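Local structure of NMB1025 protein (Neisseria meningitidis serogroup B, 3KJK) at residues His67-Val72 / Thr119-Asp124; Val72-Asp77 / Ala101-Arg106. The protein is of unknown function but belongs to the RutC (YjgF-like) family, whose trimeric members probably act as small-molecule deaminases or bind metabolites between subunits. All blocks are in the same frame, centred on the assembly; numbering follows the deposited sequence.

Contact 1 (His67-Val72 / Thr119-Asp124); sequences HVLDAV and TAVKRD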
ATOM      1  N   HIS A  67      17.840  -3.062   2.351  1.00  6.47           N
ATOM      2  CA  HIS A  67      17.423  -1.694   2.047  1.00  6.59           C
ATOM      3  C   HIS A  67      15.945  -1.608   1.661  1.00  7.29           C
ATOM      4  O   HIS A  67      15.535  -0.725   0.899  1.00  8.43           O
ATOM      5  CB  HIS A  67      18.345  -1.077   0.990  1.00  6.47           C
ATOM      6  CG  HIS A  67      19.756  -0.912   1.461  1.00 10.83           C
ATOM      7  ND1 HIS A  67      20.652  -1.960   1.515  1.00 13.43           N
ATOM      8  CD2 HIS A  67      20.416   0.169   1.941  1.00 13.47           C
ATOM      9  CE1 HIS A  67      21.805  -1.528   1.993  1.00 13.16           C
ATOM     10  NE2 HIS A  67      21.690  -0.238   2.254  1.00 17.86           N
ATOM     11  N   VAL A  68      15.157  -2.537   2.210  1.00  6.59           N
ATOM     12  CA  VAL A  68      13.702  -2.555   2.055  1.00  5.55           C
ATOM     13  C   VAL A  68      13.076  -1.694   3.153  1.00  7.53           C
ATOM     14  O   VAL A  68      13.436  -1.812   4.321  1.00  8.66           O
ATOM     15  CB  VAL A  68      13.137  -4.001   2.108  1.00  5.62           C
ATOM     16  CG1 VAL A  68      11.591  -4.003   2.115  1.00  3.22           C
ATOM     17  CG2 VAL A  68      13.659  -4.816   0.934  1.00  3.49           C
ATOM     18  N   LEU A  69      12.158  -0.814   2.764  1.00  8.16           N
ATOM     19  CA  LEU A  69      11.516   0.090   3.704  1.00  7.29           C
ATOM     20  C   LEU A  69      10.223  -0.504   4.212  1.00  7.85           C
ATOM     21  O   LEU A  69       9.921  -0.436   5.409  1.00  8.72           O
ATOM     22  CB  LEU A  69      11.220   1.437   3.037  1.00  8.27           C
ATOM     23  CG  LEU A  69      12.379   2.222   2.422  1.00 11.26           C
ATOM     24  CD1 LEU A  69      11.851   3.419   1.653  1.00  7.17           C
ATOM     25  CD2 LEU A  69      13.372   2.664   3.497  1.00  7.73           C
ATOM     26  N   ASP A  70       9.480  -1.106   3.287  1.00  7.02           N
ATOM     27  CA  ASP A  70       8.090  -1.454   3.498  1.00  9.00           C
ATOM     28  C   ASP A  70       7.731  -2.741   2.769  1.00  7.95           C
ATOM     29  O   ASP A  70       8.149  -2.955   1.633  1.00 12.61           O
ATOM     30  CB  ASP A  70       7.213  -0.315   2.966  1.00 11.36           C
ATOM     31  CG  ASP A  70       5.768  -0.457   3.365  1.00 21.00           C
ATOM     32  OD1 ASP A  70       5.496  -0.627   4.574  1.00 30.68           O
ATOM     33  OD2 ASP A  70       4.896  -0.379   2.478  1.00 28.09           O
ATOM     34  N   ALA A  71       6.943  -3.588   3.423  1.00  4.55           N
ATOM     35  CA  ALA A  71       6.478  -4.832   2.822  1.00  4.15           C
ATOM     36  C   ALA A  71       5.024  -5.132   3.201  1.00  5.59           C
ATOM     37  O   ALA A  71       4.681  -5.187   4.387  1.00  6.29           O
ATOM     38  CB  ALA A  71       7.377  -5.971   3.237  1.00  2.32           C
ATOM     39  N   VAL A  72       4.170  -5.306   2.198  1.00  3.92           N
ATOM     40  CA  VAL A  72       2.785  -5.722   2.461  1.00  5.42           C
ATOM     41  C   VAL A  72       2.642  -7.142   1.968  1.00  4.91           C
ATOM     42  O   VAL A  72       2.943  -7.426   0.812  1.00  5.26           O
ATOM     43  CB  VAL A  72       1.744  -4.823   1.758  1.00  6.22           C
ATOM     44  CG1 VAL A  72       0.329  -5.338   2.022  1.00  3.56           C
ATOM     45  CG2 VAL A  72       1.893  -3.373   2.210  1.00  4.17           C
ATOM     46  N   THR A 119       8.415  -1.823  -1.093  1.00  6.33           N
ATOM     47  CA  THR A 119       8.955  -0.495  -1.361  1.00  5.11           C
ATOM     48  C   THR A 119      10.376  -0.488  -0.796  1.00  7.50           C
ATOM     49  O   THR A 119      10.603  -0.956   0.330  1.00  8.40           O
ATOM     50  CB  THR A 119       8.089   0.624  -0.716  1.00  4.25           C
ATOM     51  OG1 THR A 119       6.736   0.493  -1.163  1.00 11.07           O
ATOM     52  CG2 THR A 119       8.604   2.019  -1.087  1.00  2.10           C
ATOM     53  N   ALA A 120      11.324   0.030  -1.579  1.00  6.04           N
ATOM     54  CA  ALA A 120      12.729   0.020  -1.190  1.00  6.50           C
ATOM     55  C   ALA A 120      13.500   1.290  -1.588  1.00 10.35           C
ATOM     56  O   ALA A 120      12.934   2.239  -2.157  1.00 10.77           O
ATOM     57  CB  ALA A 120      13.418  -1.222  -1.751  1.00  4.80           C
ATOM     58  N   VAL A 121      14.795   1.291  -1.276  1.00  8.51           N
ATOM     59  CA  VAL A 121      15.666   2.410  -1.570  1.00 12.57           C
ATOM     60  C   VAL A 121      16.964   1.915  -2.214  1.00 13.09           C
ATOM     61  O   VAL A 121      17.437   0.820  -1.903  1.00 13.14           O
ATOM     62  CB  VAL A 121      15.926   3.273  -0.297  1.00 13.88           C
ATOM     63  CG1 VAL A 121      16.674   2.496   0.763  1.00 13.02           C
ATOM     64  CG2 VAL A 121      16.701   4.509  -0.641  1.00 31.73           C
ATOM     65  N   LYS A 122      17.502   2.705  -3.141  1.00 15.55           N
ATOM     66  CA  LYS A 122      18.825   2.456  -3.721  1.00 21.03           C
ATOM     67  C   LYS A 122      19.923   2.641  -2.680  1.00 24.56           C
ATOM     68  O   LYS A 122      19.796   3.485  -1.795  1.00 26.78           O
ATOM     69  CB  LYS A 122      19.097   3.425  -4.867  1.00 20.44           C
ATOM     70  CG  LYS A 122      18.444   3.068  -6.190  1.00 25.63           C
ATOM     71  CD  LYS A 122      18.937   3.981  -7.313  1.00 31.28           C
ATOM     72  CE  LYS A 122      20.374   3.656  -7.720  1.00 41.86           C
ATOM     73  NZ  LYS A 122      20.949   4.686  -8.632  1.00 44.83           N
ATOM     74  N   ARG A 123      20.997   1.861  -2.794  1.00 29.53           N
ATOM     75  CA  ARG A 123      22.192   2.065  -1.965  1.00 36.70           C
ATOM     76  C   ARG A 123      22.942   3.325  -2.393  1.00 46.74           C
ATOM     77  O   ARG A 123      22.764   3.809  -3.516  1.00 45.93           O
ATOM     78  CB  ARG A 123      23.140   0.870  -2.062  1.00 31.96           C
ATOM     79  CG  ARG A 123      22.617  -0.430  -1.480  1.00 26.56           C
ATOM     80  CD  ARG A 123      23.636  -1.553  -1.670  1.00 34.45           C
ATOM     81  NE  ARG A 123      23.933  -1.815  -3.082  1.00 42.02           N
ATOM     82  CZ  ARG A 123      23.418  -2.812  -3.801  1.00 40.05           C
ATOM     83  NH1 ARG A 123      22.567  -3.677  -3.258  1.00 33.38           N
ATOM     84  NH2 ARG A 123      23.761  -2.949  -5.074  1.00 39.18           N
ATOM     85  N   ASP A 124      23.784   3.847  -1.497  1.00 60.37           N
ATOM     86  CA  ASP A 124      24.635   4.997  -1.805  1.00 71.36           C
ATOM     87  C   ASP A 124      26.090   4.572  -1.991  1.00 70.39           C
ATOM     88  O   ASP A 124      26.467   4.093  -3.067  1.00 68.45           O
ATOM     89  CB  ASP A 124      24.526   6.069  -0.712  1.00 78.96           C
ATOM     90  CG  ASP A 124      23.253   6.903  -0.821  1.00 91.47           C
ATOM     91  OD1 ASP A 124      22.961   7.665   0.124  1.00 96.72           O
ATOM     92  OD2 ASP A 124      22.544   6.807  -1.847  1.00 95.44           O
TER
HETATM   93  O   HOH W   1       4.835  -1.756   0.064  1.00  8.48           O
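A classic beta bulge interrupts the antiparallel pairing of strands 68-75 and 114-121 in the mixed sheet of this YjgF-like fold, where Leu69 and Asp70 together face the single residue Thr119. The carbonyl Thr119 O takes two backbone bonds, from Leu69 N at 2.9 Å and Asp70 N at 3.2 Å; Thr119 N returns one to Asp70 O. Beyond the bulge, Val121 N bonds His67 O at 3.1 Å. Val68 and Ala120 share the face that meets Leu58 of helix 43-60, and Ala120, with only a methyl group, fits with CB 3.4 Å from His67 O. Asp70 and Thr119 share the other face, toward the second subunit. With CG anti to the backbone N (chi1 -169°), the Asp70 carboxylate reaches a water that donates to OD2 and accepts from Thr119 OG1; OD2 also forms a salt bridge with Lys117 of the second subunit, a suitable partner for a buried acid. Asp64 accepts a hydrogen bond at OD1 from His67 ND1 and forms a salt bridge through OD2 with Arg123 NH1. The Arg123 guanidinium plane stands 82° from the imidazole, and it is the aliphatic CG that makes the CH-pi contact, 3.8 Å from the ring centroid of His67.

Contact 2 (Val72-Asp77 / Ala101-Arg106); sequences VIYLRD and ACVEAR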
ATOM      1  N   VAL A  72       4.170  -5.306   2.198  1.00  3.92           N
ATOM      2  CA  VAL A  72       2.785  -5.722   2.461  1.00  5.42           C
ATOM      3  C   VAL A  72       2.642  -7.142   1.968  1.00  4.91           C
ATOM      4  O   VAL A  72       2.943  -7.426   0.812  1.00  5.26           O
ATOM      5  CB  VAL A  72       1.744  -4.823   1.758  1.00  6.22           C
ATOM      6  CG1 VAL A  72       0.329  -5.338   2.022  1.00  3.56           C
ATOM      7  CG2 VAL A  72       1.893  -3.373   2.210  1.00  4.17           C
ATOM      8  N   ILE A  73       2.214  -8.035   2.854  1.00  4.25           N
ATOM      9  CA  ILE A  73       2.089  -9.453   2.516  1.00  2.71           C
ATOM     10  C   ILE A  73       0.616  -9.874   2.482  1.00  5.93           C
ATOM     11  O   ILE A  73      -0.058  -9.878   3.511  1.00  7.74           O
ATOM     12  CB  ILE A  73       2.876 -10.335   3.509  1.00  3.11           C
ATOM     13  CG1 ILE A  73       4.338  -9.873   3.581  1.00  2.78           C
ATOM     14  CG2 ILE A  73       2.774 -11.842   3.119  1.00  2.00           C
ATOM     15  CD1 ILE A  73       5.128 -10.468   4.719  1.00  6.89           C
ATOM     16  N   TYR A  74       0.128 -10.214   1.290  1.00  6.52           N
ATOM     17  CA  TYR A  74      -1.236 -10.690   1.117  1.00  6.73           C
ATOM     18  C   TYR A  74      -1.219 -12.205   1.079  1.00  9.61           C
ATOM     19  O   TYR A  74      -0.527 -12.800   0.251  1.00 10.34           O
ATOM     20  CB  TYR A  74      -1.842 -10.181  -0.192  1.00  6.25           C
ATOM     21  CG  TYR A  74      -1.784  -8.688  -0.380  1.00  3.99           C
ATOM     22  CD1 TYR A  74      -2.758  -7.861   0.170  1.00  2.27           C
ATOM     23  CD2 TYR A  74      -0.755  -8.100  -1.113  1.00  6.61           C
ATOM     24  CE1 TYR A  74      -2.708  -6.479   0.001  1.00  7.39           C
ATOM     25  CE2 TYR A  74      -0.697  -6.721  -1.299  1.00  9.23           C
ATOM     26  CZ  TYR A  74      -1.675  -5.921  -0.743  1.00 11.48           C
ATOM     27  OH  TYR A  74      -1.618  -4.562  -0.919  1.00 14.88           O
ATOM     28  N   LEU A  75      -1.992 -12.822   1.966  1.00  7.94           N
ATOM     29  CA  LEU A  75      -2.158 -14.261   1.974  1.00  7.62           C
ATOM     30  C   LEU A  75      -3.555 -14.614   1.493  1.00  8.40           C
ATOM     31  O   LEU A  75      -4.531 -13.991   1.913  1.00  6.71           O
ATOM     32  CB  LEU A  75      -1.961 -14.811   3.392  1.00  6.67           C
ATOM     33  CG  LEU A  75      -0.596 -14.720   4.072  1.00  9.69           C
ATOM     34  CD1 LEU A  75      -0.732 -15.226   5.506  1.00  8.62           C
ATOM     35  CD2 LEU A  75       0.458 -15.524   3.322  1.00  6.21           C
ATOM     36  N   ARG A  76      -3.658 -15.616   0.622  1.00  8.08           N
ATOM     37  CA  ARG A  76      -4.966 -16.145   0.232  1.00  8.51           C
ATOM     38  C   ARG A  76      -5.757 -16.620   1.461  1.00  9.81           C
ATOM     39  O   ARG A  76      -6.948 -16.319   1.618  1.00 10.08           O
ATOM     40  CB  ARG A  76      -4.815 -17.298  -0.769  1.00  7.18           C
ATOM     41  CG  ARG A  76      -6.140 -17.964  -1.136  1.00  6.40           C
ATOM     42  CD  ARG A  76      -5.973 -19.102  -2.149  1.00 10.47           C
ATOM     43  NE  ARG A  76      -7.264 -19.669  -2.531  1.00 12.34           N
ATOM     44  CZ  ARG A  76      -8.108 -19.128  -3.413  1.00 14.61           C
ATOM     45  NH1 ARG A  76      -7.806 -17.992  -4.037  1.00 11.81           N
ATOM     46  NH2 ARG A  76      -9.264 -19.736  -3.679  1.00  6.18           N
ATOM     47  N   ASP A  77      -5.077 -17.356   2.331  1.00  9.62           N
ATOM     48  CA  ASP A  77      -5.701 -17.918   3.512  1.00  7.89           C
ATOM     49  C   ASP A  77      -4.797 -17.642   4.701  1.00  7.23           C
ATOM     50  O   ASP A  77      -3.664 -18.113   4.747  1.00  6.75           O
ATOM     51  CB  ASP A  77      -5.912 -19.426   3.315  1.00  6.92           C
ATOM     52  CG  ASP A  77      -6.729 -20.065   4.428  1.00 10.68           C
ATOM     53  OD1 ASP A  77      -7.378 -21.095   4.161  1.00 13.28           O
ATOM     54  OD2 ASP A  77      -6.726 -19.556   5.565  1.00 14.97           O
ATOM     55  N   ALA A 101       3.108  -5.226   6.943  1.00  4.60           N
ATOM     56  CA  ALA A 101       1.688  -5.478   7.121  1.00  5.58           C
ATOM     57  C   ALA A 101       1.319  -6.815   6.475  1.00  7.46           C
ATOM     58  O   ALA A 101       1.774  -7.116   5.364  1.00  8.84           O
ATOM     59  CB  ALA A 101       0.876  -4.351   6.525  1.00  4.82           C
ATOM     60  N   CYS A 102       0.523  -7.621   7.180  1.00  6.04           N
ATOM     61  CA  CYS A 102       0.020  -8.874   6.632  1.00  5.88           C
ATOM     62  C   CYS A 102      -1.487  -8.972   6.796  1.00  7.78           C
ATOM     63  O   CYS A 102      -2.023  -8.732   7.882  1.00  9.01           O
ATOM     64  CB  CYS A 102       0.696 -10.100   7.246  1.00  5.13           C
ATOM     65  SG  CYS A 102       0.092 -11.654   6.498  1.00  6.44           S
ATOM     66  N   VAL A 103      -2.144  -9.365   5.709  1.00  5.31           N
ATOM     67  CA  VAL A 103      -3.570  -9.178   5.530  1.00  5.71           C
ATOM     68  C   VAL A 103      -4.060 -10.314   4.614  1.00  7.58           C
ATOM     69  O   VAL A 103      -3.291 -10.811   3.782  1.00  8.96           O
ATOM     70  CB  VAL A 103      -3.804  -7.761   4.907  1.00  7.66           C
ATOM     71  CG1 VAL A 103      -4.436  -7.814   3.510  1.00  5.59           C
ATOM     72  CG2 VAL A 103      -4.521  -6.824   5.871  1.00  4.71           C
ATOM     73  N   GLU A 104      -5.311 -10.747   4.780  1.00  6.11           N
ATOM     74  CA  GLU A 104      -5.866 -11.818   3.941  1.00  5.69           C
ATOM     75  C   GLU A 104      -6.635 -11.284   2.720  1.00  8.04           C
ATOM     76  O   GLU A 104      -7.633 -10.569   2.863  1.00  7.55           O
ATOM     77  CB  GLU A 104      -6.754 -12.755   4.764  1.00  4.20           C
ATOM     78  CG  GLU A 104      -7.040 -14.094   4.104  1.00  7.96           C
ATOM     79  CD  GLU A 104      -8.177 -14.850   4.773  1.00 14.10           C
ATOM     80  OE1 GLU A 104      -9.349 -14.498   4.533  1.00 10.35           O
ATOM     81  OE2 GLU A 104      -7.899 -15.809   5.528  1.00 11.39           O
ATOM     82  N   ALA A 105      -6.162 -11.637   1.525  1.00  6.61           N
ATOM     83  CA  ALA A 105      -6.849 -11.296   0.275  1.00  7.72           C
ATOM     84  C   ALA A 105      -6.584 -12.361  -0.786  1.00  9.20           C
ATOM     85  O   ALA A 105      -5.456 -12.839  -0.924  1.00 12.18           O
ATOM     86  CB  ALA A 105      -6.400  -9.922  -0.228  1.00  2.51           C
ATOM     87  N   ARG A 106      -7.614 -12.742  -1.529  1.00  7.57           N
ATOM     88  CA  ARG A 106      -7.429 -13.691  -2.625  1.00  7.48           C
ATOM     89  C   ARG A 106      -6.632 -13.029  -3.749  1.00  7.62           C
ATOM     90  O   ARG A 106      -6.690 -11.806  -3.923  1.00  7.01           O
ATOM     91  CB  ARG A 106      -8.768 -14.228  -3.135  1.00  6.93           C
ATOM     92  CG  ARG A 106      -9.593 -14.942  -2.070  1.00  9.57           C
ATOM     93  CD  ARG A 106     -10.899 -15.470  -2.647  1.00 19.09           C
ATOM     94  NE  ARG A 106     -10.990 -16.922  -2.560  1.00 31.27           N
ATOM     95  CZ  ARG A 106     -11.833 -17.572  -1.761  1.00 42.74           C
ATOM     96  NH1 ARG A 106     -12.677 -16.899  -0.984  1.00 46.01           N
ATOM     97  NH2 ARG A 106     -11.838 -18.898  -1.742  1.00 35.92           N
TER
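Leu75 and Cys102 meet on the sheet face packed against Met84 of helix 81-91: Leu75 CD1 lies 3.8 Å from Cys102 SG, and Ile73 joins them with CB 4.3 Å from the same sulfur. With SG anti to the backbone N (chi1 -178°), the compact thiol of Cys102 is turned to the side of Ile73 and Leu75, and both touch it. On the other face Tyr74 and Val103 lie side by side and point the same way, with Val103 CG1 3.7 Å from Tyr74 CD1. Val72 CG1 rests over one face of that ring, offset toward its rim, while Ala105 CB adds a small contact at CD1. Because Val103 also packs on Tyr74 of the second subunit, and Tyr74 on Val103 of the third, this face belongs to the trimer interface.

Between the two faces the backbones pair in parallel register: Ile73 N gives to Ala101 O at 2.7 Å, Val103 N to Ile73 O, and Leu75 N to Val103 O. At the strand ends, Ala105 N gives to Leu75 O. Glu104 CG lies 3.3 Å from Arg76 O, and the extended chain beyond it carries OE2 to Met78 N, while Asp77 OD2 accepts from Gly79 N. These N-H groups of the turn leading to helix 81-91 probably offset the closeness of Asp77 OD2 and Glu104 OE2, 3.9 Å apart. Farther out two like charges meet: Arg106 NE lies over a face of the Arg76 guanidinium, and Arg76 NH2 meets the Arg106 guanidinium at its edge, 3.3 Å from Arg106 NH2, both donors and not hydrogen-bonded. Strands 68-75 and 99-104, joined through helix 81-91, form a beta-alpha-beta crossover unit within the YjgF-like fold.

In the fold
Strand 68-75 is common to both contacts, which share Val72 and have centres about 20 Å apart. Its first half pairs antiparallel with strand 114-121 in contact 1, its second half parallel with strand 99-104 in contact 2, so it lies between these two neighbours in one mixed sheet. In sequence, both segments of contact 2 fall between those of contact 1, apart from the shared Val72: helix 81-91 leads to strand 99-104, which is outermost within the chain, and strand 114-121 then returns to the other side of strand 68-75. Both contacts touch the second subunit and contact 2 also the third, so strand 68-75 and its neighbours contribute to the trimer interface.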